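Local coordinates for D-2-hydroxyacid dehydrogensase protein (Ketogulonicigenium vulgare, PDB 4LSW) that probably catalyses the NAD(P)-dependent interconversion of D-2-hydroxyacids and 2-oxoacids, at residues S233-I244 with V259-F270; G108-S116 with E226-R234. All blocks are in the same frame, centred on the assembly; numbering follows the deposited sequence.

Contact 1: S233-I244 with V259-F270; sequences SRASNIDEEALI and VFEGEPNFDPRF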
loop_
_atom_site.group_PDB
_atom_site.type_symbol
_atom_site.label_atom_id
_atom_site.label_comp_id
_atom_site.label_asym_id
_atom_site.label_seq_id
_atom_site.Cartn_x
_atom_site.Cartn_y
_atom_site.Cartn_z
ATOM N N SER A 233 0.483 -3.764 4.054
ATOM C CA SER A 233 0.883 -4.117 2.687
ATOM C C SER A 233 -0.169 -5.042 2.086
ATOM O O SER A 233 -1.165 -5.295 2.723
ATOM C CB SER A 233 2.246 -4.809 2.693
ATOM O OG SER A 233 2.180 -6.041 3.394
ATOM N N ARG A 234 0.057 -5.575 0.892
ATOM C CA ARG A 234 -1.040 -6.209 0.145
ATOM C C ARG A 234 -1.785 -7.336 0.872
ATOM O O ARG A 234 -1.209 -8.068 1.683
ATOM C CB ARG A 234 -0.551 -6.687 -1.218
ATOM C CG ARG A 234 0.571 -7.697 -1.146
ATOM C CD ARG A 234 1.076 -8.046 -2.536
ATOM N NE ARG A 234 1.632 -6.885 -3.228
ATOM C CZ ARG A 234 2.258 -6.942 -4.401
ATOM N NH1 ARG A 234 2.412 -8.106 -5.015
ATOM N NH2 ARG A 234 2.739 -5.838 -4.960
ATOM N N ALA A 235 -3.072 -7.471 0.567
ATOM C CA ALA A 235 -3.914 -8.464 1.221
ATOM C C ALA A 235 -3.519 -9.891 0.852
ATOM O O ALA A 235 -3.653 -10.797 1.673
ATOM C CB ALA A 235 -5.383 -8.219 0.890
ATOM N N SER A 236 -3.026 -10.081 -0.371
ATOM C CA SER A 236 -2.748 -11.423 -0.903
ATOM C C SER A 236 -1.685 -12.200 -0.123
ATOM O O SER A 236 -1.584 -13.425 -0.237
ATOM C CB SER A 236 -2.355 -11.355 -2.383
ATOM O OG SER A 236 -1.192 -10.569 -2.581
ATOM N N ASN A 237 -0.893 -11.493 0.671
ATOM C CA ASN A 237 0.176 -12.148 1.410
ATOM C C ASN A 237 -0.238 -12.693 2.766
ATOM O O ASN A 237 0.580 -13.281 3.481
ATOM C CB ASN A 237 1.376 -11.225 1.543
ATOM C CG ASN A 237 2.225 -11.212 0.295
ATOM O OD1 ASN A 237 2.295 -12.210 -0.431
ATOM N ND2 ASN A 237 2.873 -10.091 0.033
ATOM N N ILE A 238 -1.510 -12.517 3.110
ATOM C CA ILE A 238 -2.064 -13.126 4.317
ATOM C C ILE A 238 -3.245 -14.039 3.984
ATOM O O ILE A 238 -4.135 -13.674 3.211
ATOM C CB ILE A 238 -2.477 -12.066 5.344
ATOM C CG1 ILE A 238 -1.260 -11.215 5.721
ATOM C CG2 ILE A 238 -3.072 -12.712 6.590
ATOM C CD1 ILE A 238 -1.556 -10.141 6.735
ATOM N N ASP A 239 -3.227 -15.237 4.563
ATOM C CA ASP A 239 -4.352 -16.160 4.461
ATOM C C ASP A 239 -5.441 -15.664 5.417
ATOM O O ASP A 239 -5.366 -15.885 6.629
ATOM C CB ASP A 239 -3.893 -17.575 4.838
ATOM C CG ASP A 239 -4.987 -18.628 4.676
ATOM O OD1 ASP A 239 -6.183 -18.292 4.720
ATOM O OD2 ASP A 239 -4.623 -19.813 4.522
ATOM N N GLU A 240 -6.452 -14.988 4.880
ATOM C CA GLU A 240 -7.509 -14.411 5.717
ATOM C C GLU A 240 -8.373 -15.443 6.439
ATOM O O GLU A 240 -8.825 -15.199 7.554
ATOM C CB GLU A 240 -8.394 -13.436 4.925
ATOM C CG GLU A 240 -7.667 -12.167 4.484
ATOM C CD GLU A 240 -8.605 -11.071 4.008
ATOM O OE1 GLU A 240 -9.840 -11.272 3.997
ATOM O OE2 GLU A 240 -8.094 -9.992 3.648
ATOM N N GLU A 241 -8.610 -16.590 5.806
ATOM C CA GLU A 241 -9.341 -17.662 6.475
ATOM C C GLU A 241 -8.575 -18.193 7.682
ATOM O O GLU A 241 -9.152 -18.412 8.750
ATOM C CB GLU A 241 -9.627 -18.804 5.499
ATOM C CG GLU A 241 -10.690 -18.480 4.453
ATOM C CD GLU A 241 -12.084 -18.271 5.039
ATOM O OE1 GLU A 241 -12.345 -18.693 6.184
ATOM O OE2 GLU A 241 -12.922 -17.677 4.337
ATOM N N ALA A 242 -7.265 -18.366 7.515
ATOM C CA ALA A 242 -6.417 -18.793 8.622
ATOM C C ALA A 242 -6.360 -17.709 9.697
ATOM O O ALA A 242 -6.327 -18.022 10.888
ATOM C CB ALA A 242 -5.031 -19.117 8.142
ATOM N N LEU A 243 -6.337 -16.446 9.266
ATOM C CA LEU A 243 -6.238 -15.325 10.194
ATOM C C LEU A 243 -7.508 -15.209 11.033
ATOM O O LEU A 243 -7.456 -15.092 12.260
ATOM C CB LEU A 243 -5.978 -14.026 9.424
ATOM C CG LEU A 243 -5.928 -12.730 10.246
ATOM C CD1 LEU A 243 -4.907 -12.863 11.352
ATOM C CD2 LEU A 243 -5.588 -11.558 9.349
ATOM N N ILE A 244 -8.661 -15.295 10.371
ATOM C CA ILE A 244 -9.927 -15.190 11.073
ATOM C C ILE A 244 -10.120 -16.331 12.076
ATOM O O ILE A 244 -10.502 -16.101 13.218
ATOM C CB ILE A 244 -11.095 -15.113 10.072
ATOM C CG1 ILE A 244 -11.035 -13.768 9.341
ATOM C CG2 ILE A 244 -12.421 -15.242 10.788
ATOM C CD1 ILE A 244 -11.897 -13.693 8.099
ATOM N N VAL A 259 -5.537 -3.224 5.172
ATOM C CA VAL A 259 -5.822 -3.720 3.833
ATOM C C VAL A 259 -6.550 -5.053 3.939
ATOM O O VAL A 259 -6.317 -5.824 4.877
ATOM C CB VAL A 259 -4.535 -3.907 3.054
ATOM C CG1 VAL A 259 -3.715 -4.921 3.746
ATOM C CG2 VAL A 259 -4.805 -4.308 1.602
ATOM N N PHE A 260 -7.456 -5.302 2.997
ATOM C CA PHE A 260 -8.313 -6.486 3.055
ATOM C C PHE A 260 -8.605 -7.008 1.654
ATOM O O PHE A 260 -8.685 -6.235 0.704
ATOM C CB PHE A 260 -9.660 -6.153 3.701
ATOM C CG PHE A 260 -9.570 -5.459 5.034
ATOM C CD1 PHE A 260 -9.379 -4.084 5.105
ATOM C CD2 PHE A 260 -9.732 -6.170 6.211
ATOM C CE1 PHE A 260 -9.313 -3.447 6.336
ATOM C CE2 PHE A 260 -9.676 -5.542 7.444
ATOM C CZ PHE A 260 -9.466 -4.164 7.502
ATOM N N GLU A 261 -8.778 -8.323 1.529
ATOM C CA GLU A 261 -9.239 -8.896 0.268
ATOM C C GLU A 261 -10.619 -8.335 -0.053
ATOM O O GLU A 261 -11.494 -8.286 0.815
ATOM C CB GLU A 261 -9.305 -10.426 0.355
ATOM C CG GLU A 261 -7.952 -11.126 0.369
ATOM C CD GLU A 261 -7.226 -11.103 -0.967
ATOM O OE1 GLU A 261 -7.799 -10.644 -1.981
ATOM O OE2 GLU A 261 -6.063 -11.552 -1.005
ATOM N N GLY A 262 -10.796 -7.878 -1.290
ATOM C CA GLY A 262 -12.083 -7.365 -1.728
ATOM C C GLY A 262 -12.523 -6.033 -1.134
ATOM O O GLY A 262 -13.693 -5.663 -1.240
ATOM N N GLU A 263 -11.592 -5.315 -0.509
ATOM C CA GLU A 263 -11.881 -3.994 0.041
ATOM C C GLU A 263 -12.469 -3.081 -1.030
ATOM O O GLU A 263 -12.124 -3.198 -2.208
ATOM C CB GLU A 263 -10.609 -3.367 0.628
ATOM C CG GLU A 263 -9.531 -3.101 -0.402
ATOM C CD GLU A 263 -8.261 -2.548 0.203
ATOM O OE1 GLU A 263 -8.007 -2.815 1.395
ATOM O OE2 GLU A 263 -7.522 -1.855 -0.523
ATOM N N PRO A 264 -13.353 -2.158 -0.626
ATOM C CA PRO A 264 -13.796 -1.823 0.734
ATOM C C PRO A 264 -14.826 -2.802 1.299
ATOM O O PRO A 264 -15.250 -2.646 2.447
ATOM C CB PRO A 264 -14.450 -0.450 0.541
ATOM C CG PRO A 264 -15.032 -0.549 -0.834
ATOM C CD PRO A 264 -14.005 -1.302 -1.635
ATOM N N ASN A 265 -15.231 -3.780 0.498
ATOM C CA ASN A 265 -16.166 -4.793 0.954
ATOM C C ASN A 265 -15.406 -5.916 1.632
ATOM O O ASN A 265 -15.347 -7.038 1.119
ATOM C CB ASN A 265 -16.989 -5.337 -0.215
ATOM C CG ASN A 265 -17.814 -4.262 -0.898
ATOM O OD1 ASN A 265 -17.575 -3.929 -2.058
ATOM N ND2 ASN A 265 -18.786 -3.713 -0.183
ATOM N N PHE A 266 -14.811 -5.595 2.779
ATOM C CA PHE A 266 -13.990 -6.549 3.510
ATOM C C PHE A 266 -14.857 -7.608 4.195
ATOM O O PHE A 266 -16.049 -7.395 4.418
ATOM C CB PHE A 266 -13.060 -5.822 4.496
ATOM C CG PHE A 266 -13.770 -5.161 5.641
ATOM C CD1 PHE A 266 -14.016 -5.857 6.814
ATOM C CD2 PHE A 266 -14.168 -3.830 5.559
ATOM C CE1 PHE A 266 -14.664 -5.262 7.872
ATOM C CE2 PHE A 266 -14.813 -3.226 6.615
ATOM C CZ PHE A 266 -15.059 -3.936 7.775
ATOM N N ASP A 267 -14.249 -8.753 4.492
ATOM C CA ASP A 267 -14.944 -9.864 5.137
ATOM C C ASP A 267 -15.662 -9.422 6.413
ATOM O O ASP A 267 -15.032 -8.941 7.351
ATOM C CB ASP A 267 -13.931 -10.964 5.455
ATOM C CG ASP A 267 -14.565 -12.331 5.564
ATOM O OD1 ASP A 267 -15.485 -12.494 6.386
ATOM O OD2 ASP A 267 -14.126 -13.230 4.822
ATOM N N PRO A 268 -17.000 -9.574 6.450
ATOM C CA PRO A 268 -17.801 -9.123 7.598
ATOM C C PRO A 268 -17.329 -9.705 8.929
ATOM O O PRO A 268 -17.520 -9.087 9.975
ATOM C CB PRO A 268 -19.200 -9.658 7.279
ATOM C CG PRO A 268 -19.226 -9.797 5.793
ATOM C CD PRO A 268 -17.832 -10.160 5.382
ATOM N N ARG A 269 -16.711 -10.880 8.886
ATOM C CA ARG A 269 -16.281 -11.547 10.107
ATOM C C ARG A 269 -15.211 -10.769 10.880
ATOM O O ARG A 269 -15.074 -10.933 12.094
ATOM C CB ARG A 269 -15.797 -12.959 9.794
ATOM C CG ARG A 269 -16.929 -13.933 9.516
ATOM C CD ARG A 269 -16.370 -15.252 9.040
ATOM N NE ARG A 269 -15.605 -15.084 7.809
ATOM C CZ ARG A 269 -14.869 -16.037 7.251
ATOM N NH1 ARG A 269 -14.800 -17.241 7.819
ATOM N NH2 ARG A 269 -14.204 -15.806 6.127
ATOM N N PHE A 270 -14.467 -9.915 10.181
ATOM C CA PHE A 270 -13.485 -9.066 10.845
ATOM C C PHE A 270 -14.165 -8.106 11.814
ATOM O O PHE A 270 -13.559 -7.653 12.784
ATOM C CB PHE A 270 -12.660 -8.282 9.816
ATOM C CG PHE A 270 -11.574 -9.085 9.168
ATOM C CD1 PHE A 270 -10.579 -9.676 9.938
ATOM C CD2 PHE A 270 -11.530 -9.228 7.788
ATOM C CE1 PHE A 270 -9.571 -10.417 9.342
ATOM C CE2 PHE A 270 -10.524 -9.964 7.184
ATOM C CZ PHE A 270 -9.539 -10.559 7.966
HETATM O O HOH W 1 -5.375 -13.273 0.869
HETATM O O HOH W 2 -11.479 -9.130 3.582
HETATM O O HOH W 3 -11.647 -13.148 3.363
#
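The Glu240 carboxylate accepts a hydrogen bond from the backbone of Glu261: Glu261 N donates to Glu240 OE2 at 2.8 Å in a nearly straight line (175°), arriving on the syn side of the carboxylate and tilted out of its plane. Glu240 reaches this N-H with a chain extended beyond CG, and that N-H belongs to the type II turn from Phe260 to Glu263. Its other oxygen, Glu240 OE1, accepts a hydrogen bond from each of two waters. One of these also donates to Glu261 O and accepts from Asp267 N, while the second donates to Asp267 OD2, so the carboxylate is tied to both ends of the 261-267 loop.

The charged pairs centre on Arg269. Its NH1 and NH2 grip Glu241 end-on, the shorter bond being Arg269 NH2 to Glu241 OE2 at 2.9 Å; that carboxylate is turned 46° from the guanidinium plane. NE and NH2 hold Asp267 side-on, with Arg269 NE to Asp267 OD1 at 3.0 Å. Asp267 OD1 also caps Arg269 N through its anti lone pair, and the arginine's positive charge probably offsets the two nearby acids.

In the Rossmann-type domain these segments follow the C-terminal ends of neighbouring parallel strands, 228-231 and 254-257; helix 240-249 connects the two strands in a beta-alpha-beta crossover.

Apolar side chains and packing against flat groups make up the rest. Ile244 CG1 lies over a face of the Phe270 ring, 4.0 Å from its centroid, a CH-pi contact, while Ile244 CD1 sits over a face of the Arg269 guanidinium, 3.7 Å from NH2. Leu243 CD2 approaches the edge of the Phe270 ring, 4.1 Å from Phe270 CE1. Farther along, Ala235 CB packs on Val259 CG2 at 4.0 Å and against the Phe260-Glu261 peptide.

Contact 2: G108-S116 with E226-R234; sequences GVAMMLAQS and EGMLINISR
Met228 sends its thioether against the last turn of helix 101-116 and meets Gln115 and Ser116 there. With CG anti to the backbone N (chi1 178°) and the chain extended through chi2, the side chain stands out from the strand; the bend at chi3 then lays the methyl beside the helix. Met228 CE comes within 3.6 Å of Gln115 CG and also touches Ser116 N and CB. Its sulfur is 3.9 Å from Met112 O, a distance of packing. Gln115 bends at chi2, which leads its amide away from the strand and leaves CB and CG to meet the thioether. An alanine in place of Met228 is likely to open a gap beneath Gln115 and Ser116, leaving the end of the helix without this filler.

Helix 101-116 lies across one face of the parallel sheet of the nucleotide-binding domain: its segment runs at 148° to strand 228-231, roughly antiparallel, with axes 8.7 Å apart at closest. Across this buried interface no hydrogen bond forms. Met111 and Gln115 also touch the neighbouring strands 254-257 and 276-278, while Met112 reaches strand 200-203.

Ile230 divides its branches between two turns of the helix. CD1 meets Met112 CB at 4.1 Å, and CG2 rests 3.7 Å from Gly108 O. Met112 has CG anti to its own N (chi1 168°), which carries the thioether away and leaves CB to meet Ile230. Where the backbones approach most closely, Ile232 lays both CG2 and CD1 against Gly108, each 3.8 Å from CA; Gly108, with no side chain, lets Ile232 come this close. Ile232 CG2 also touches Met111 SD at 4.1 Å, the two side chains sliding past each other in opposite directions.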
loop_
_atom_site.group_PDB
_atom_site.type_symbol
_atom_site.label_atom_id
_atom_site.label_comp_id
_atom_site.label_asym_id
_atom_site.label_seq_id
_atom_site.Cartn_x
_atom_site.Cartn_y
_atom_site.Cartn_z
ATOM N N GLY A 108 1.344 2.309 10.298
ATOM C CA GLY A 108 1.601 0.977 10.833
ATOM C C GLY A 108 1.967 1.003 12.312
ATOM O O GLY A 108 1.407 0.271 13.126
ATOM N N VAL A 109 2.905 1.876 12.662
ATOM C CA VAL A 109 3.330 1.991 14.047
ATOM C C VAL A 109 2.204 2.533 14.936
ATOM O O VAL A 109 1.988 2.054 16.048
ATOM C CB VAL A 109 4.596 2.852 14.135
ATOM C CG1 VAL A 109 4.975 3.113 15.573
ATOM C CG2 VAL A 109 5.720 2.149 13.406
ATOM N N ALA A 110 1.468 3.515 14.421
ATOM C CA ALA A 110 0.328 4.072 15.140
ATOM C C ALA A 110 -0.720 3.010 15.437
ATOM O O ALA A 110 -1.320 3.003 16.507
ATOM C CB ALA A 110 -0.286 5.191 14.355
ATOM N N MET A 111 -0.935 2.125 14.472
ATOM C CA MET A 111 -1.890 1.037 14.618
ATOM C C MET A 111 -1.486 0.043 15.701
ATOM O O MET A 111 -2.317 -0.395 16.491
ATOM C CB MET A 111 -2.076 0.319 13.277
ATOM C CG MET A 111 -2.887 1.149 12.274
ATOM S SD MET A 111 -2.792 0.563 10.568
ATOM C CE MET A 111 -3.544 -1.071 10.685
ATOM N N MET A 112 -0.210 -0.330 15.731
ATOM C CA MET A 112 0.299 -1.190 16.794
ATOM C C MET A 112 0.031 -0.569 18.162
ATOM O O MET A 112 -0.487 -1.227 19.064
ATOM C CB MET A 112 1.807 -1.430 16.637
ATOM C CG MET A 112 2.438 -2.071 17.873
ATOM S SD MET A 112 4.236 -2.175 17.841
ATOM C CE MET A 112 4.622 -0.437 17.819
ATOM N N LEU A 113 0.355 0.717 18.297
ATOM C CA LEU A 113 0.161 1.405 19.564
ATOM C C LEU A 113 -1.313 1.469 19.941
ATOM O O LEU A 113 -1.679 1.206 21.085
ATOM C CB LEU A 113 0.746 2.820 19.495
ATOM C CG LEU A 113 2.275 2.899 19.508
ATOM C CD1 LEU A 113 2.707 4.225 18.912
ATOM C CD2 LEU A 113 2.772 2.762 20.936
ATOM N N ALA A 114 -2.155 1.823 18.976
ATOM C CA ALA A 114 -3.588 1.948 19.229
ATOM C C ALA A 114 -4.224 0.629 19.665
ATOM O O ALA A 114 -5.045 0.613 20.573
ATOM C CB ALA A 114 -4.303 2.511 18.011
ATOM N N GLN A 115 -3.839 -0.474 19.025
ATOM C CA GLN A 115 -4.386 -1.769 19.392
ATOM C C GLN A 115 -3.829 -2.235 20.726
ATOM O O GLN A 115 -4.578 -2.671 21.606
ATOM C CB GLN A 115 -4.101 -2.801 18.297
ATOM C CG GLN A 115 -4.735 -4.162 18.572
ATOM C CD GLN A 115 -6.236 -4.094 18.765
ATOM O OE1 GLN A 115 -6.921 -3.272 18.151
ATOM N NE2 GLN A 115 -6.756 -4.956 19.628
ATOM N N SER A 116 -2.514 -2.124 20.902
ATOM C CA SER A 116 -1.902 -2.589 22.137
ATOM C C SER A 116 -2.420 -1.843 23.367
ATOM O O SER A 116 -2.656 -2.447 24.415
ATOM C CB SER A 116 -0.384 -2.504 22.059
ATOM O OG SER A 116 0.196 -3.329 23.051
ATOM N N GLU A 226 -0.615 -14.100 22.406
ATOM C CA GLU A 226 -0.445 -12.730 22.862
ATOM C C GLU A 226 0.358 -11.915 21.864
ATOM O O GLU A 226 0.885 -10.851 22.197
ATOM C CB GLU A 226 0.182 -12.705 24.253
ATOM C CG GLU A 226 -0.728 -13.384 25.277
ATOM C CD GLU A 226 -0.247 -13.285 26.706
ATOM O OE1 GLU A 226 0.664 -12.482 26.992
ATOM O OE2 GLU A 226 -0.796 -14.024 27.553
ATOM N N GLY A 227 0.454 -12.417 20.638
ATOM C CA GLY A 227 1.091 -11.682 19.574
ATOM C C GLY A 227 0.082 -10.869 18.803
ATOM O O GLY A 227 -1.124 -11.122 18.861
ATOM N N MET A 228 0.585 -9.881 18.067
ATOM C CA MET A 228 -0.236 -8.987 17.279
ATOM C C MET A 228 0.298 -8.910 15.855
ATOM O O MET A 228 1.498 -8.718 15.643
ATOM C CB MET A 228 -0.233 -7.592 17.908
ATOM C CG MET A 228 -1.026 -6.600 17.100
ATOM S SD MET A 228 -0.866 -4.900 17.668
ATOM C CE MET A 228 -1.312 -5.112 19.376
ATOM N N LEU A 229 -0.596 -9.058 14.883
ATOM C CA LEU A 229 -0.252 -8.928 13.478
ATOM C C LEU A 229 -0.687 -7.559 12.968
ATOM O O LEU A 229 -1.845 -7.176 13.149
ATOM C CB LEU A 229 -0.959 -10.025 12.672
ATOM C CG LEU A 229 -0.597 -10.090 11.184
ATOM C CD1 LEU A 229 0.828 -10.611 10.975
ATOM C CD2 LEU A 229 -1.617 -10.946 10.422
ATOM N N ILE A 230 0.235 -6.810 12.361
ATOM C CA ILE A 230 -0.112 -5.516 11.784
ATOM C C ILE A 230 0.130 -5.565 10.291
ATOM O O ILE A 230 1.251 -5.787 9.863
ATOM C CB ILE A 230 0.719 -4.353 12.390
ATOM C CG1 ILE A 230 0.545 -4.291 13.912
ATOM C CG2 ILE A 230 0.326 -3.020 11.749
ATOM C CD1 ILE A 230 1.655 -4.999 14.693
ATOM N N ASN A 231 -0.919 -5.383 9.496
ATOM C CA ASN A 231 -0.753 -5.408 8.058
ATOM C C ASN A 231 -1.034 -4.083 7.376
ATOM O O ASN A 231 -2.158 -3.562 7.459
ATOM C CB ASN A 231 -1.595 -6.496 7.395
ATOM C CG ASN A 231 -1.239 -6.656 5.952
ATOM O OD1 ASN A 231 -0.148 -6.267 5.526
ATOM N ND2 ASN A 231 -2.163 -7.201 5.168
ATOM N N ILE A 232 -0.008 -3.550 6.707
ATOM C CA ILE A 232 -0.136 -2.311 5.919
ATOM C C ILE A 232 0.325 -2.504 4.467
ATOM O O ILE A 232 0.517 -1.530 3.730
ATOM C CB ILE A 232 0.639 -1.137 6.568
ATOM C CG1 ILE A 232 2.089 -1.549 6.855
ATOM C CG2 ILE A 232 -0.062 -0.673 7.837
ATOM C CD1 ILE A 232 2.927 -0.464 7.520
ATOM N N SER A 233 0.483 -3.764 4.054
ATOM C CA SER A 233 0.883 -4.117 2.687
ATOM C C SER A 233 -0.169 -5.042 2.086
ATOM O O SER A 233 -1.165 -5.295 2.723
ATOM C CB SER A 233 2.246 -4.809 2.693
ATOM O OG SER A 233 2.180 -6.041 3.394
ATOM N N ARG A 234 0.057 -5.575 0.892
ATOM C CA ARG A 234 -1.040 -6.209 0.145
ATOM C C ARG A 234 -1.785 -7.336 0.872
ATOM O O ARG A 234 -1.209 -8.068 1.683
ATOM C CB ARG A 234 -0.551 -6.687 -1.218
ATOM C CG ARG A 234 0.571 -7.697 -1.146
ATOM C CD ARG A 234 1.076 -8.046 -2.536
ATOM N NE ARG A 234 1.632 -6.885 -3.228
ATOM C CZ ARG A 234 2.258 -6.942 -4.401
ATOM N NH1 ARG A 234 2.412 -8.106 -5.015
ATOM N NH2 ARG A 234 2.739 -5.838 -4.960
#

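Overall arrangement
Contact 1 and contact 2 have centres about 14 Å apart and share Ser233 and Arg234, where the chain leaves strand 228-231 and turns toward helix 240-249. Strand 228-231 links them by its two faces: Met228 and Ile230 face helix 101-116 in contact 2, whereas Leu229 points to the other side, its CD2 lying 3.9 Å from Leu243 CD1 and 3.8 Å from Ile238 CD1 of contact 1. Along the chain the two lie in series, contact 2 being complete as contact 1 begins. Ser233 and Ile232 come near, without touching, the glycine-rich Gly152-Gly154-Gly157 pattern, consistent with a place close to the probable dinucleotide site of this Rossmann-type domain.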